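Local coordinates for Lmo0135 protein (PDB 5ISU), which probably serves as the substrate-binding component of an ABC transporter, consistent with a role in peptide uptake by Listeria monocytogenes, at residues Asn221-Gln225 / Asn226-Asn230; Lys328-Val331 / Lys332-Gly335; Gln361-Tyr364 / Lys365-Gly368; Leu472-Asp475 / Ser476-Gly480. One frame throughout, in Å; residues are numbered along the deposited sequence.

Contact 1. Residues Asn221-Gln225 / Asn226-Asn230; sequences NLALQ and NGEIN
Ala223 and Glu228 meet at a helix C-cap: this local contact closes helix 217-225 with a Schellman motif and leads into strand 231-233 of the solute-binding protein fold. Two backbone bonds define the motif. Glu228 N donates to Ala223 O at 2.8 Å, and inside that loop Gly227 N donates to Leu224 O at 3.2 Å, standing well above the plane of that carbonyl. Gly227 is the C-prime residue, and its positive phi (73°) turns the chain back across the helix end. Just before the reversal, Asn226 N still makes an i to i+4 bond to Leu222 O (2.9 Å). Ala223 O is gripped a second time by Ile229 N, at 3.3 Å; both donors come from the same face of the carbonyl plane, Ile229 N well above it.

The reversal also brings apolar groups together. Ile229 CD1 lies 3.8 Å from Ala223 CB, its CG1 branch set anti to the carbonyl carbon (chi1 -67°) so that it reaches back to the helix. Leu224 meets the returning chain too: with CG anti to the backbone N (chi1 171°), CD1 comes 3.4 Å from Ile229 O, while Leu224 CA makes a CA-H...O contact with that same oxygen. On the exposed flank the amide of Asn226 rests against Leu222, with ND2 3.8 Å from CG.

Beyond the turn, Asn230 OD1 accepts from Ile21 N and its ND2 donates to Asp475 OD2. The chemistry implies that the carbonyls of Leu222, Ala223 and Leu224 are met by backbone N-H groups of the turn, with the hydrophobic Ala223-Ile229 pair packed beside them.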
ATOM      1  N   ASN A 221      -7.657  22.504  -4.900  1.00 46.61           N
ATOM      2  CA  ASN A 221      -7.473  22.615  -6.354  1.00 47.23           C
ATOM      3  C   ASN A 221      -7.389  24.073  -6.785  1.00 46.51           C
ATOM      4  O   ASN A 221      -6.643  24.406  -7.716  1.00 45.76           O
ATOM      5  CB  ASN A 221      -8.563  21.849  -7.114  1.00 48.63           C
ATOM      6  CG  ASN A 221      -8.410  20.326  -6.983  1.00 50.21           C
ATOM      7  OD1 ASN A 221      -7.330  19.818  -6.656  1.00 50.40           O
ATOM      8  ND2 ASN A 221      -9.483  19.594  -7.275  1.00 51.05           N
ATOM      9  N   LEU A 222      -8.133  24.935  -6.101  1.00 46.10           N
ATOM     10  CA  LEU A 222      -8.043  26.361  -6.369  1.00 49.03           C
ATOM     11  C   LEU A 222      -6.636  26.882  -5.949  1.00 49.40           C
ATOM     12  O   LEU A 222      -6.013  27.690  -6.664  1.00 47.48           O
ATOM     13  CB  LEU A 222      -9.133  27.125  -5.637  1.00 50.17           C
ATOM     14  CG  LEU A 222      -9.131  28.608  -5.949  1.00 53.28           C
ATOM     15  CD1 LEU A 222      -9.298  28.828  -7.450  1.00 54.83           C
ATOM     16  CD2 LEU A 222     -10.214  29.313  -5.147  1.00 55.45           C
ATOM     17  N   ALA A 223      -6.138  26.401  -4.803  1.00 48.13           N
ATOM     18  CA  ALA A 223      -4.806  26.802  -4.327  1.00 47.32           C
ATOM     19  C   ALA A 223      -3.745  26.400  -5.367  1.00 45.87           C
ATOM     20  O   ALA A 223      -2.791  27.142  -5.624  1.00 47.39           O
ATOM     21  CB  ALA A 223      -4.499  26.183  -2.965  1.00 46.52           C
ATOM     22  N   LEU A 224      -3.951  25.241  -5.974  1.00 42.53           N
ATOM     23  CA  LEU A 224      -3.071  24.735  -7.005  1.00 44.96           C
ATOM     24  C   LEU A 224      -3.102  25.639  -8.239  1.00 45.90           C
ATOM     25  O   LEU A 224      -2.070  25.957  -8.808  1.00 45.54           O
ATOM     26  CB  LEU A 224      -3.476  23.296  -7.387  1.00 44.89           C
ATOM     27  CG  LEU A 224      -2.779  22.706  -8.612  1.00 45.13           C
ATOM     28  CD1 LEU A 224      -1.290  22.539  -8.331  1.00 45.12           C
ATOM     29  CD2 LEU A 224      -3.437  21.391  -8.998  1.00 45.65           C
ATOM     30  N   GLN A 225      -4.302  26.017  -8.650  1.00 49.12           N
ATOM     31  CA  GLN A 225      -4.495  26.908  -9.786  1.00 52.42           C
ATOM     32  C   GLN A 225      -3.807  28.257  -9.574  1.00 55.66           C
ATOM     33  O   GLN A 225      -3.174  28.784 -10.504  1.00 56.83           O
ATOM     34  CB  GLN A 225      -5.991  27.123 -10.023  1.00 53.37           C
ATOM     35  CG  GLN A 225      -6.332  28.178 -11.064  1.00 56.66           C
ATOM     36  CD  GLN A 225      -7.832  28.408 -11.186  1.00 58.92           C
ATOM     37  OE1 GLN A 225      -8.648  27.537 -10.860  1.00 58.25           O
ATOM     38  NE2 GLN A 225      -8.200  29.577 -11.673  1.00 61.87           N
ATOM     39  N   ASN A 226      -3.919  28.807  -8.361  1.00 55.03           N
ATOM     40  CA  ASN A 226      -3.305  30.111  -8.034  1.00 56.80           C
ATOM     41  C   ASN A 226      -1.815  30.045  -7.627  1.00 54.57           C
ATOM     42  O   ASN A 226      -1.281  31.024  -7.132  1.00 55.75           O
ATOM     43  CB  ASN A 226      -4.108  30.801  -6.921  1.00 58.94           C
ATOM     44  CG  ASN A 226      -5.572  31.001  -7.288  1.00 60.71           C
ATOM     45  OD1 ASN A 226      -5.960  30.886  -8.451  1.00 60.86           O
ATOM     46  ND2 ASN A 226      -6.397  31.277  -6.284  1.00 62.28           N
ATOM     47  N   GLY A 227      -1.164  28.894  -7.794  1.00 54.11           N
ATOM     48  CA  GLY A 227       0.255  28.753  -7.445  1.00 54.09           C
ATOM     49  C   GLY A 227       0.606  28.712  -5.960  1.00 54.13           C
ATOM     50  O   GLY A 227       1.779  28.851  -5.605  1.00 53.31           O
ATOM     51  N   GLU A 228      -0.396  28.543  -5.092  1.00 53.89           N
ATOM     52  CA  GLU A 228      -0.180  28.454  -3.631  1.00 55.40           C
ATOM     53  C   GLU A 228       0.199  27.015  -3.226  1.00 53.51           C
ATOM     54  O   GLU A 228       0.689  26.786  -2.120  1.00 58.21           O
ATOM     55  CB  GLU A 228      -1.418  28.952  -2.893  1.00 58.70           C
ATOM     56  CG  GLU A 228      -1.677  30.440  -3.174  1.00 64.72           C
ATOM     57  CD  GLU A 228      -3.071  30.925  -2.810  1.00 67.27           C
ATOM     58  OE1 GLU A 228      -3.900  30.099  -2.391  1.00 66.74           O
ATOM     59  OE2 GLU A 228      -3.342  32.143  -2.976  1.00 72.97           O
ATOM     60  N   ILE A 229      -0.097  26.064  -4.119  1.00 48.13           N
ATOM     61  CA  ILE A 229       0.303  24.668  -4.007  1.00 45.90           C
ATOM     62  C   ILE A 229       0.872  24.348  -5.388  1.00 43.03           C
ATOM     63  O   ILE A 229       0.335  24.807  -6.407  1.00 40.03           O
ATOM     64  CB  ILE A 229      -0.866  23.720  -3.674  1.00 48.07           C
ATOM     65  CG1 ILE A 229      -1.375  24.003  -2.258  1.00 50.07           C
ATOM     66  CG2 ILE A 229      -0.422  22.263  -3.746  1.00 48.10           C
ATOM     67  CD1 ILE A 229      -2.543  23.139  -1.844  1.00 49.70           C
ATOM     68  N   ASN A 230       1.956  23.575  -5.413  1.00 39.67           N
ATOM     69  CA  ASN A 230       2.636  23.204  -6.659  1.00 39.74           C
ATOM     70  C   ASN A 230       2.441  21.746  -7.086  1.00 39.53           C
ATOM     71  O   ASN A 230       2.633  21.425  -8.256  1.00 38.67           O
ATOM     72  CB  ASN A 230       4.135  23.409  -6.482  1.00 40.81           C
ATOM     73  CG  ASN A 230       4.501  24.835  -6.145  1.00 43.43           C
ATOM     74  OD1 ASN A 230       5.064  25.097  -5.081  1.00 45.88           O
ATOM     75  ND2 ASN A 230       4.152  25.766  -7.026  1.00 43.39           N
TER

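Contact 2. Residues Lys328-Val331 / Lys332-Gly335; sequences KKLV and KESG
The C-terminal turn of helix 324-334 forms this local contact, in which Glu333 sits one turn beyond Lys329 and beside Leu330. Three successive i to i+4 bonds carry the backbone: Lys332 N to Lys328 O at 3.2 Å, Glu333 N to Lys329 O at 3.1 Å and Ser334 N to Leu330 O at 2.8 Å. The middle one is almost straight, with 177° at the hydrogen.

The carboxylate of Glu333 divides its contacts between two side chains of the preceding turn. OE1 approaches the Leu330 methyl CD2 at 3.8 Å, whereas OE2 lies near the aliphatic CD of Lys329, 4.1 Å away. Glu333 CG stands anti to its carbonyl carbon (chi1 -66°), which lays the extended chain back along the helix over these neighbours. Lys329 bends at chi2 and chi4 and carries its amine elsewhere: NZ is 6.2 Å from Glu333 OE2, too far for a salt bridge, although the opposite charges may still attract weakly.

This is the point where the helix stops. Gly335 leaves helical geometry with a positive phi of 93°, and its N bonds to Lys332 O at 3.2 Å. The helix is amphipathic here: the lysines and Glu333 are exposed, while Leu330 is buried against Glu274, Ala278 and Tyr281 of helix 273-281.

Ser334 is placed on the same inner side and touches Leu275 and Ser272. Its CB packs 3.2 Å from Val331 O, and OG, anti to the backbone N, lies farther from that carbonyl.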
ATOM      1  N   LYS A 328     -28.314 -16.699 -13.832  1.00 70.29           N
ATOM      2  CA  LYS A 328     -29.678 -17.124 -13.462  1.00 75.71           C
ATOM      3  C   LYS A 328     -29.702 -18.625 -13.133  1.00 75.32           C
ATOM      4  O   LYS A 328     -30.365 -19.047 -12.193  1.00 75.96           O
ATOM      5  CB  LYS A 328     -30.705 -16.749 -14.550  1.00 79.35           C
ATOM      6  CG  LYS A 328     -31.035 -15.255 -14.580  1.00 80.83           C
ATOM      7  CD  LYS A 328     -31.993 -14.850 -15.702  1.00 85.75           C
ATOM      8  CE  LYS A 328     -31.334 -14.943 -17.078  1.00 88.25           C
ATOM      9  NZ  LYS A 328     -32.185 -14.482 -18.221  1.00 90.73           N
ATOM     10  N   LYS A 329     -28.968 -19.411 -13.919  1.00 76.00           N
ATOM     11  CA  LYS A 329     -28.818 -20.853 -13.684  1.00 80.40           C
ATOM     12  C   LYS A 329     -28.225 -21.161 -12.308  1.00 79.16           C
ATOM     13  O   LYS A 329     -28.722 -22.027 -11.595  1.00 81.66           O
ATOM     14  CB  LYS A 329     -27.927 -21.496 -14.774  1.00 83.25           C
ATOM     15  CG  LYS A 329     -28.655 -22.248 -15.883  1.00 86.54           C
ATOM     16  CD  LYS A 329     -28.924 -23.686 -15.435  1.00 92.05           C
ATOM     17  CE  LYS A 329     -29.642 -24.524 -16.484  1.00 95.92           C
ATOM     18  NZ  LYS A 329     -31.051 -24.094 -16.694  1.00 98.43           N
ATOM     19  N   LEU A 330     -27.169 -20.444 -11.947  1.00 74.49           N
ATOM     20  CA  LEU A 330     -26.481 -20.669 -10.672  1.00 73.99           C
ATOM     21  C   LEU A 330     -27.280 -20.237  -9.437  1.00 75.45           C
ATOM     22  O   LEU A 330     -27.270 -20.935  -8.409  1.00 74.94           O
ATOM     23  CB  LEU A 330     -25.102 -20.009 -10.700  1.00 69.75           C
ATOM     24  CG  LEU A 330     -24.132 -20.759 -11.618  1.00 68.68           C
ATOM     25  CD1 LEU A 330     -23.007 -19.862 -12.093  1.00 67.46           C
ATOM     26  CD2 LEU A 330     -23.594 -22.011 -10.931  1.00 68.23           C
ATOM     27  N   VAL A 331     -27.958 -19.099  -9.525  1.00 75.80           N
ATOM     28  CA  VAL A 331     -28.769 -18.651  -8.396  1.00 82.04           C
ATOM     29  C   VAL A 331     -29.906 -19.675  -8.142  1.00 86.02           C
ATOM     30  O   VAL A 331     -30.291 -19.896  -6.997  1.00 87.73           O
ATOM     31  CB  VAL A 331     -29.271 -17.190  -8.561  1.00 85.22           C
ATOM     32  CG1 VAL A 331     -30.067 -17.009  -9.843  1.00 89.99           C
ATOM     33  CG2 VAL A 331     -30.102 -16.765  -7.354  1.00 90.17           C
ATOM     34  N   LYS A 332     -30.399 -20.308  -9.214  1.00 87.05           N
ATOM     35  CA  LYS A 332     -31.422 -21.369  -9.123  1.00 91.80           C
ATOM     36  C   LYS A 332     -30.825 -22.567  -8.367  1.00 92.49           C
ATOM     37  O   LYS A 332     -31.327 -22.947  -7.308  1.00 90.23           O
ATOM     38  CB  LYS A 332     -31.866 -21.787 -10.541  1.00 94.02           C
ATOM     39  CG  LYS A 332     -32.854 -22.947 -10.665  1.00 98.76           C
ATOM     40  CD  LYS A 332     -34.276 -22.586 -10.268  1.00101.25           C
ATOM     41  CE  LYS A 332     -35.228 -23.736 -10.581  1.00105.28           C
ATOM     42  NZ  LYS A 332     -36.657 -23.408 -10.318  1.00107.91           N
ATOM     43  N   GLU A 333     -29.736 -23.123  -8.909  1.00 92.08           N
ATOM     44  CA  GLU A 333     -29.020 -24.262  -8.305  1.00 93.58           C
ATOM     45  C   GLU A 333     -28.580 -23.984  -6.872  1.00 90.93           C
ATOM     46  O   GLU A 333     -28.399 -24.911  -6.085  1.00 92.28           O
ATOM     47  CB  GLU A 333     -27.755 -24.606  -9.100  1.00 96.72           C
ATOM     48  CG  GLU A 333     -27.965 -25.125 -10.517  1.00102.54           C
ATOM     49  CD  GLU A 333     -26.647 -25.326 -11.268  1.00104.66           C
ATOM     50  OE1 GLU A 333     -25.559 -25.267 -10.637  1.00103.48           O
ATOM     51  OE2 GLU A 333     -26.701 -25.551 -12.498  1.00107.17           O
ATOM     52  N   SER A 334     -28.368 -22.708  -6.559  1.00 84.80           N
ATOM     53  CA  SER A 334     -27.957 -22.295  -5.224  1.00 82.46           C
ATOM     54  C   SER A 334     -28.920 -22.742  -4.123  1.00 84.66           C
ATOM     55  O   SER A 334     -28.498 -23.285  -3.094  1.00 78.43           O
ATOM     56  CB  SER A 334     -27.839 -20.772  -5.179  1.00 80.89           C
ATOM     57  OG  SER A 334     -27.516 -20.318  -3.883  1.00 82.74           O
ATOM     58  N   GLY A 335     -30.211 -22.523  -4.368  1.00 86.85           N
ATOM     59  CA  GLY A 335     -31.263 -22.812  -3.401  1.00 90.29           C
ATOM     60  C   GLY A 335     -31.550 -21.559  -2.587  1.00 89.07           C
ATOM     61  O   GLY A 335     -32.267 -21.600  -1.590  1.00 90.91           O
TER

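Contact 3. Residues Gln361-Tyr364 / Lys365-Gly368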
ATOM      1  N   GLN A 361     -26.379  -3.513  -7.408  1.00 59.72           N
ATOM      2  CA  GLN A 361     -27.830  -3.545  -7.159  1.00 62.95           C
ATOM      3  C   GLN A 361     -28.587  -3.743  -8.464  1.00 63.27           C
ATOM      4  O   GLN A 361     -29.464  -4.610  -8.568  1.00 65.49           O
ATOM      5  CB  GLN A 361     -28.287  -2.241  -6.513  1.00 65.27           C
ATOM      6  CG  GLN A 361     -29.747  -2.226  -6.093  1.00 68.43           C
ATOM      7  CD  GLN A 361     -30.177  -0.875  -5.576  1.00 71.60           C
ATOM      8  OE1 GLN A 361     -29.816   0.166  -6.130  1.00 72.57           O
ATOM      9  NE2 GLN A 361     -30.983  -0.880  -4.528  1.00 76.64           N
ATOM     10  N   GLN A 362     -28.232  -2.920  -9.443  1.00 62.48           N
ATOM     11  CA  GLN A 362     -28.802  -2.966 -10.784  1.00 62.53           C
ATOM     12  C   GLN A 362     -28.604  -4.352 -11.403  1.00 62.98           C
ATOM     13  O   GLN A 362     -29.563  -4.960 -11.881  1.00 64.66           O
ATOM     14  CB  GLN A 362     -28.096  -1.920 -11.656  1.00 64.43           C
ATOM     15  CG  GLN A 362     -28.631  -1.743 -13.073  1.00 68.94           C
ATOM     16  CD  GLN A 362     -27.622  -1.043 -13.980  1.00 67.41           C
ATOM     17  OE1 GLN A 362     -26.501  -1.532 -14.182  1.00 67.20           O
ATOM     18  NE2 GLN A 362     -28.018   0.078 -14.552  1.00 68.18           N
ATOM     19  N   GLN A 363     -27.361  -4.860 -11.359  1.00 60.42           N
ATOM     20  CA  GLN A 363     -27.039  -6.148 -11.980  1.00 58.62           C
ATOM     21  C   GLN A 363     -27.636  -7.319 -11.264  1.00 58.87           C
ATOM     22  O   GLN A 363     -28.003  -8.299 -11.902  1.00 59.20           O
ATOM     23  CB  GLN A 363     -25.523  -6.347 -12.142  1.00 57.77           C
ATOM     24  CG  GLN A 363     -24.885  -5.363 -13.127  1.00 58.23           C
ATOM     25  CD  GLN A 363     -25.546  -5.373 -14.505  1.00 58.67           C
ATOM     26  OE1 GLN A 363     -25.986  -4.334 -14.997  1.00 60.34           O
ATOM     27  NE2 GLN A 363     -25.667  -6.553 -15.102  1.00 58.29           N
ATOM     28  N   TYR A 364     -27.716  -7.245  -9.941  1.00 61.41           N
ATOM     29  CA  TYR A 364     -28.321  -8.335  -9.186  1.00 63.66           C
ATOM     30  C   TYR A 364     -29.834  -8.346  -9.381  1.00 66.14           C
ATOM     31  O   TYR A 364     -30.427  -9.422  -9.462  1.00 66.42           O
ATOM     32  CB  TYR A 364     -27.893  -8.348  -7.711  1.00 64.17           C
ATOM     33  CG  TYR A 364     -26.386  -8.518  -7.504  1.00 61.04           C
ATOM     34  CD1 TYR A 364     -25.590  -9.218  -8.424  1.00 59.48           C
ATOM     35  CD2 TYR A 364     -25.776  -8.069  -6.344  1.00 61.17           C
ATOM     36  CE1 TYR A 364     -24.228  -9.384  -8.222  1.00 57.17           C
ATOM     37  CE2 TYR A 364     -24.411  -8.252  -6.129  1.00 59.58           C
ATOM     38  CZ  TYR A 364     -23.647  -8.906  -7.070  1.00 57.19           C
ATOM     39  OH  TYR A 364     -22.302  -9.085  -6.855  1.00 57.55           O
ATOM     40  N   LYS A 365     -30.455  -7.172  -9.489  1.00 76.48           N
ATOM     41  CA  LYS A 365     -31.887  -7.126  -9.788  1.00 83.76           C
ATOM     42  C   LYS A 365     -32.202  -7.969 -11.018  1.00 85.14           C
ATOM     43  O   LYS A 365     -33.135  -8.773 -10.996  1.00 88.04           O
ATOM     44  CB  LYS A 365     -32.396  -5.702 -10.044  1.00 89.61           C
ATOM     45  CG  LYS A 365     -32.784  -4.912  -8.806  1.00 96.52           C
ATOM     46  CD  LYS A 365     -33.529  -3.633  -9.189  1.00100.39           C
ATOM     47  CE  LYS A 365     -33.976  -2.857  -7.956  1.00102.82           C
ATOM     48  NZ  LYS A 365     -34.738  -1.623  -8.301  1.00106.30           N
ATOM     49  N   GLU A 366     -31.393  -7.807 -12.067  1.00 81.67           N
ATOM     50  CA  GLU A 366     -31.604  -8.513 -13.332  1.00 83.60           C
ATOM     51  C   GLU A 366     -31.462 -10.047 -13.244  1.00 84.61           C
ATOM     52  O   GLU A 366     -31.966 -10.758 -14.116  1.00 89.37           O
ATOM     53  CB  GLU A 366     -30.699  -7.939 -14.427  1.00 82.37           C
ATOM     54  CG  GLU A 366     -31.127  -8.348 -15.834  1.00 86.03           C
ATOM     55  CD  GLU A 366     -30.320  -7.685 -16.930  1.00 86.01           C
ATOM     56  OE1 GLU A 366     -30.665  -7.883 -18.119  1.00 88.74           O
ATOM     57  OE2 GLU A 366     -29.347  -6.969 -16.617  1.00 85.58           O
ATOM     58  N   ILE A 367     -30.788 -10.559 -12.211  1.00 81.48           N
ATOM     59  CA  ILE A 367     -30.689 -12.027 -12.032  1.00 81.01           C
ATOM     60  C   ILE A 367     -31.627 -12.526 -10.914  1.00 81.33           C
ATOM     61  O   ILE A 367     -31.440 -13.621 -10.391  1.00 79.92           O
ATOM     62  CB  ILE A 367     -29.231 -12.546 -11.804  1.00 77.55           C
ATOM     63  CG1 ILE A 367     -28.634 -12.061 -10.474  1.00 75.68           C
ATOM     64  CG2 ILE A 367     -28.348 -12.148 -12.972  1.00 74.76           C
ATOM     65  CD1 ILE A 367     -27.389 -12.824 -10.049  1.00 72.57           C
ATOM     66  N   GLY A 368     -32.626 -11.717 -10.562  1.00 83.45           N
ATOM     67  CA  GLY A 368     -33.612 -12.076  -9.542  1.00 84.29           C
ATOM     68  C   GLY A 368     -33.171 -11.951  -8.092  1.00 83.80           C
ATOM     69  O   GLY A 368     -33.832 -12.504  -7.204  1.00 87.60           O
TER
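Tyr364 and Ile367 lean together where helix 351-365 ends, their side chains meeting through the aromatic CD1 and the isoleucine CD1 at 4.3 Å. The methyl comes to the ring obliquely. Ile367 reaches it because CG1 lies between the backbone N and the carbonyl carbon (chi1 66°), a setting that also brings CG1 within 3.3 Å of Tyr364 O. That oxygen accepts from Ile367 N as well, at 3.0 Å, the donor standing well above the carbonyl plane.

A second pair is arranged differently. Gln363 and Glu366 run side by side and point the same way, with the amide and carboxylate planes turned 64° from each other. The nearest approach of these two groups is 4.0 Å, from Gln363 NE2 to Glu366 OE2. The amide nitrogen finds its partner in Ala282 O, a hydrogen bond that helps set the rotation of the amide. Lys365 lies with CG 3.3 Å from Gln361 O, and its extended chain then leads away from the helix.

The backbone bonds change over the same residues. Lys365 N keeps a helical bond to Gln361 O (2.9 Å), but Glu366 N to Gln362 O is weak at 3.4 Å. A type I turn from Lys365 to Gly368 follows, closed by Gly368 N to Lys365 O, with Gly368 at positive phi as the C-prime residue of a Schellman motif completed by Val369 N bonding to Tyr364 O.

Around this cap, Tyr364 OH bonds to Leu279 O of helix 273-281, Ile367 rests on Ile324 and Ala327 of helix 324-334, and Gln361 and Tyr364 pack against strand 370-376.

Contact 4. Residues Leu472-Asp475 / Ser476-Gly480; sequences LALD and SRYGG
Asp475 packs its CB against the ring of Tyr478, 3.7 Å from CD1, while its carboxylate meets the backbone N and the guanidinium NE of Arg477; all three belong to the type I beta turn Asp475 to Tyr478, which begins on the last residue of strand 462-475 and leads into strand 478-479. The turn is closed by Tyr478 N bonding to Asp475 O at 2.9 Å, and the same carbonyl oxygen sits at the edge of the tyrosine ring, in its plane.

The aspartate side chain adds an Asx turn. With CG anti to the backbone N (chi1 176°), OD1 accepts from Arg477 N, two residues on, at 3.0 Å in a nearly straight bond (174°), met from above the carboxylate plane. OD2 forms a salt bridge with Arg477 NE at 3.2 Å, whose hydrogen bond is weak; the carboxylate and guanidinium planes are only 5° apart.

Tyr478 is held at its far end by a bond from OH to Ser19 O. Leu474 crosses the tyrosine side chain at about a right angle, its CD1 methyl 4.0 Å from Tyr478 CB.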
ATOM      1  N   LEU A 472      -1.622  12.584 -10.070  1.00 38.50           N
ATOM      2  CA  LEU A 472      -0.967  13.762  -9.525  1.00 40.08           C
ATOM      3  C   LEU A 472      -1.062  14.916 -10.505  1.00 41.10           C
ATOM      4  O   LEU A 472      -1.072  14.722 -11.727  1.00 42.92           O
ATOM      5  CB  LEU A 472       0.529  13.544  -9.355  1.00 40.11           C
ATOM      6  CG  LEU A 472       0.998  12.474  -8.398  1.00 42.50           C
ATOM      7  CD1 LEU A 472       2.496  12.309  -8.580  1.00 42.40           C
ATOM      8  CD2 LEU A 472       0.616  12.819  -6.963  1.00 42.88           C
ATOM      9  N   ALA A 473      -1.039  16.118  -9.949  1.00 40.01           N
ATOM     10  CA  ALA A 473      -0.981  17.329 -10.725  1.00 41.07           C
ATOM     11  C   ALA A 473       0.288  18.029 -10.243  1.00 40.86           C
ATOM     12  O   ALA A 473       0.462  18.239  -9.037  1.00 38.78           O
ATOM     13  CB  ALA A 473      -2.207  18.188 -10.491  1.00 42.77           C
ATOM     14  N   LEU A 474       1.173  18.351 -11.183  1.00 41.52           N
ATOM     15  CA  LEU A 474       2.446  19.016 -10.898  1.00 42.44           C
ATOM     16  C   LEU A 474       2.564  20.300 -11.718  1.00 42.31           C
ATOM     17  O   LEU A 474       2.530  20.241 -12.937  1.00 42.09           O
ATOM     18  CB  LEU A 474       3.625  18.100 -11.267  1.00 40.89           C
ATOM     19  CG  LEU A 474       5.022  18.727 -11.135  1.00 42.44           C
ATOM     20  CD1 LEU A 474       5.236  19.123  -9.687  1.00 43.66           C
ATOM     21  CD2 LEU A 474       6.168  17.821 -11.598  1.00 42.04           C
ATOM     22  N   ASP A 475       2.750  21.431 -11.039  1.00 42.98           N
ATOM     23  CA  ASP A 475       2.923  22.749 -11.673  1.00 46.84           C
ATOM     24  C   ASP A 475       3.927  22.603 -12.852  1.00 48.19           C
ATOM     25  O   ASP A 475       5.059  22.091 -12.678  1.00 45.38           O
ATOM     26  CB  ASP A 475       3.355  23.758 -10.593  1.00 47.63           C
ATOM     27  CG  ASP A 475       3.669  25.153 -11.128  1.00 53.00           C
ATOM     28  OD1 ASP A 475       3.880  25.354 -12.351  1.00 54.41           O
ATOM     29  OD2 ASP A 475       3.773  26.068 -10.278  1.00 56.96           O
ATOM     30  N   SER A 476       3.483  23.030 -14.039  1.00 49.08           N
ATOM     31  CA  SER A 476       4.262  22.902 -15.283  1.00 51.98           C
ATOM     32  C   SER A 476       5.632  23.535 -15.277  1.00 50.48           C
ATOM     33  O   SER A 476       6.450  23.183 -16.102  1.00 53.79           O
ATOM     34  CB  SER A 476       3.463  23.376 -16.510  1.00 56.45           C
ATOM     35  OG  SER A 476       2.485  22.408 -16.841  1.00 61.58           O
ATOM     36  N   ARG A 477       5.893  24.445 -14.350  1.00 51.80           N
ATOM     37  CA  ARG A 477       7.218  25.046 -14.228  1.00 53.85           C
ATOM     38  C   ARG A 477       8.262  24.058 -13.637  1.00 52.84           C
ATOM     39  O   ARG A 477       9.460  24.353 -13.648  1.00 55.47           O
ATOM     40  CB  ARG A 477       7.162  26.281 -13.329  1.00 57.73           C
ATOM     41  CG  ARG A 477       6.171  27.367 -13.751  1.00 61.74           C
ATOM     42  CD  ARG A 477       6.192  28.534 -12.777  1.00 66.64           C
ATOM     43  NE  ARG A 477       6.035  28.083 -11.396  1.00 71.58           N
ATOM     44  CZ  ARG A 477       6.168  28.851 -10.315  1.00 78.79           C
ATOM     45  NH1 ARG A 477       6.444  30.150 -10.425  1.00 84.77           N
ATOM     46  NH2 ARG A 477       6.023  28.308  -9.104  1.00 79.02           N
ATOM     47  N   TYR A 478       7.818  22.899 -13.133  1.00 48.54           N
ATOM     48  CA  TYR A 478       8.729  21.926 -12.518  1.00 46.14           C
ATOM     49  C   TYR A 478       9.051  20.747 -13.436  1.00 45.52           C
ATOM     50  O   TYR A 478       8.157  20.130 -14.006  1.00 49.20           O
ATOM     51  CB  TYR A 478       8.147  21.390 -11.191  1.00 44.60           C
ATOM     52  CG  TYR A 478       8.046  22.429 -10.097  1.00 45.37           C
ATOM     53  CD1 TYR A 478       6.977  23.304 -10.049  1.00 46.85           C
ATOM     54  CD2 TYR A 478       9.024  22.530  -9.102  1.00 45.59           C
ATOM     55  CE1 TYR A 478       6.878  24.265  -9.056  1.00 48.97           C
ATOM     56  CE2 TYR A 478       8.931  23.477  -8.092  1.00 47.87           C
ATOM     57  CZ  TYR A 478       7.849  24.350  -8.075  1.00 49.97           C
ATOM     58  OH  TYR A 478       7.737  25.321  -7.103  1.00 50.15           O
ATOM     59  N   GLY A 479      10.333  20.437 -13.579  1.00 43.51           N
ATOM     60  CA  GLY A 479      10.753  19.306 -14.388  1.00 44.03           C
ATOM     61  C   GLY A 479      11.280  18.191 -13.502  1.00 43.86           C
ATOM     62  O   GLY A 479      11.305  18.312 -12.263  1.00 40.48           O
ATOM     63  N   GLY A 480      11.673  17.096 -14.152  1.00 45.12           N
ATOM     64  CA  GLY A 480      12.275  15.936 -13.492  1.00 44.66           C
ATOM     65  C   GLY A 480      11.354  14.895 -12.901  1.00 45.24           C
ATOM     66  O   GLY A 480      11.796  14.074 -12.103  1.00 43.53           O
TER

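Following the chain, contact 1 closes the end of helix 217-225, contact 2 ends helix 324-334, contact 3 ends helix 351-365 before strand 370-376, and contact 4 turns the chain after strand 462-475. All are local and in series; none nests or crosses. They form two touching pairs. Contacts 1 and 4 join the loop after helix 217-225 to the end of strand 462-475, through Asn230 O and Asp475 N (2.8 Å, a probable hydrogen bond), where strand 231-233 pairs antiparallel with that strand. Contacts 2 and 3 bring the end of helix 324-334 against the turn ending helix 351-365, Val331 CG1 packing on Ile367 O. Contacts 1 and 2 have centres about 54 Å apart.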